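Local coordinates for uncharacterized protein (Pseudomonas aeruginosa, PDB 6P8P), which probably acts as a HORMA-domain regulator of a cGAS-like nucleotidyltransferase in a type III CBASS system that defends the bacterium against phage, at residues Q19-D22 and A23-E26. The protein carries 2 engineered substitutions. Sequence-based numbering, arbitrary orientation.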
loop_
_atom_site.group_PDB
_atom_site.type_symbol
_atom_site.label_atom_id
_atom_site.label_comp_id
_atom_site.label_asym_id
_atom_site.label_seq_id
_atom_site.Cartn_x
_atom_site.Cartn_y
_atom_site.Cartn_z
ATOM N N GLN A 19 -3.449 -7.916 -8.887
ATOM C CA GLN A 19 -4.061 -8.278 -10.159
ATOM C C GLN A 19 -5.444 -7.663 -10.291
ATOM O O GLN A 19 -5.855 -7.296 -11.392
ATOM C CB GLN A 19 -4.152 -9.800 -10.296
ATOM C CG GLN A 19 -2.819 -10.488 -10.385
ATOM C CD GLN A 19 -2.930 -11.986 -10.306
ATOM O OE1 GLN A 19 -3.737 -12.519 -9.534
ATOM N NE2 GLN A 19 -2.100 -12.694 -11.094
ATOM N N THR A 20 -6.169 -7.561 -9.180
ATOM C CA THR A 20 -7.484 -6.933 -9.177
ATOM C C THR A 20 -7.364 -5.456 -9.524
ATOM O O THR A 20 -8.054 -4.953 -10.407
ATOM C CB THR A 20 -8.127 -7.089 -7.798
ATOM O OG1 THR A 20 -8.189 -8.484 -7.411
ATOM C CG2 THR A 20 -9.551 -6.480 -7.799
ATOM N N TRP A 21 -6.436 -4.747 -8.877
ATOM C CA TRP A 21 -6.263 -3.329 -9.226
ATOM C C TRP A 21 -5.860 -3.147 -10.679
ATOM O O TRP A 21 -6.387 -2.266 -11.367
ATOM C CB TRP A 21 -5.215 -2.694 -8.331
ATOM C CG TRP A 21 -4.997 -1.244 -8.555
ATOM C CD1 TRP A 21 -3.835 -0.661 -8.947
ATOM C CD2 TRP A 21 -5.959 -0.193 -8.417
ATOM N NE1 TRP A 21 -3.999 0.716 -9.018
ATOM C CE2 TRP A 21 -5.307 1.016 -8.720
ATOM C CE3 TRP A 21 -7.310 -0.156 -8.038
ATOM C CZ2 TRP A 21 -5.939 2.244 -8.631
ATOM C CZ3 TRP A 21 -7.959 1.076 -7.983
ATOM C CH2 TRP A 21 -7.269 2.259 -8.283
ATOM N N ASP A 22 -4.938 -3.977 -11.169
ATOM C CA ASP A 22 -4.530 -3.877 -12.563
ATOM C C ASP A 22 -5.726 -4.062 -13.500
ATOM O O ASP A 22 -5.849 -3.358 -14.504
ATOM C CB ASP A 22 -3.446 -4.914 -12.859
ATOM C CG ASP A 22 -2.069 -4.492 -12.395
ATOM O OD1 ASP A 22 -1.890 -3.345 -11.956
ATOM O OD2 ASP A 22 -1.137 -5.337 -12.477
ATOM N N ALA A 23 -6.650 -4.964 -13.153
ATOM C CA ALA A 23 -7.823 -5.166 -14.011
ATOM C C ALA A 23 -8.714 -3.934 -13.989
ATOM O O ALA A 23 -9.289 -3.556 -15.022
ATOM C CB ALA A 23 -8.613 -6.406 -13.580
ATOM N N ILE A 24 -8.814 -3.289 -12.812
ATOM C CA ILE A 24 -9.602 -2.062 -12.665
ATOM C C ILE A 24 -8.960 -0.911 -13.420
ATOM O O ILE A 24 -9.639 -0.130 -14.093
ATOM C CB ILE A 24 -9.783 -1.732 -11.171
ATOM C CG1 ILE A 24 -10.675 -2.796 -10.520
ATOM C CG2 ILE A 24 -10.360 -0.338 -10.984
ATOM C CD1 ILE A 24 -10.696 -2.778 -9.000
ATOM N N VAL A 25 -7.647 -0.803 -13.357
ATOM C CA VAL A 25 -6.969 0.245 -14.105
ATOM C C VAL A 25 -7.216 0.080 -15.602
ATOM O O VAL A 25 -7.446 1.052 -16.326
ATOM C CB VAL A 25 -5.467 0.219 -13.800
ATOM C CG1 VAL A 25 -4.728 1.197 -14.719
ATOM C CG2 VAL A 25 -5.208 0.562 -12.320
ATOM N N GLU A 26 -7.154 -1.147 -16.090
ATOM C CA GLU A 26 -7.417 -1.362 -17.514
ATOM C C GLU A 26 -8.859 -0.992 -17.880
ATOM O O GLU A 26 -9.104 -0.358 -18.913
ATOM C CB GLU A 26 -7.106 -2.809 -17.885
ATOM C CG GLU A 26 -7.276 -3.092 -19.386
ATOM C CD GLU A 26 -6.331 -2.307 -20.271
ATOM O OE1 GLU A 26 -5.285 -1.836 -19.775
ATOM O OE2 GLU A 26 -6.647 -2.157 -21.473
#
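Val-25 sits one helical turn beyond Trp-21 and sets a methyl group against its indole. Val-25 CG2 lies over one face of the Trp-21 five-membered ring, 3.7 Å from the centroid and 18° off the normal, a CH-pi contact. The nearest ring atom is Trp-21 NE1, 3.5 Å from Val-25 CG2. Trp-21 CG is anti to the backbone N (chi1 -178°); with chi2 at -119°, this turns one indole face to the Val-25 methyl. Ile-24 adds a looser apolar touch: its CG2 is 4.1 Å from Trp-21 CZ3, and the two side chains cross at about a right angle.

Four consecutive i to i+4 backbone hydrogen bonds mark this as regular alpha-helix. The shortest joins Val-25 N to Trp-21 O at 2.8 Å.

The polar ends of the buried side chains are bound outside residues 19-26. Trp-21 NE1 hydrogen-bonds to Leu-40 O in helix 35-42. Thr-20 OG1 is hydrogen-bonded to Asp-16 O and Ser-11 OG. Trp-21 also packs on helix 44-52, while Ile-24 meets Ile-72 of strand 69-75, so helix 17-29 lies against the sheet of the HORMA domain. The N-H bond and the Val-25 methyl together should limit ring rotation; the N-H bond also links helix 17-29 to helix 35-42.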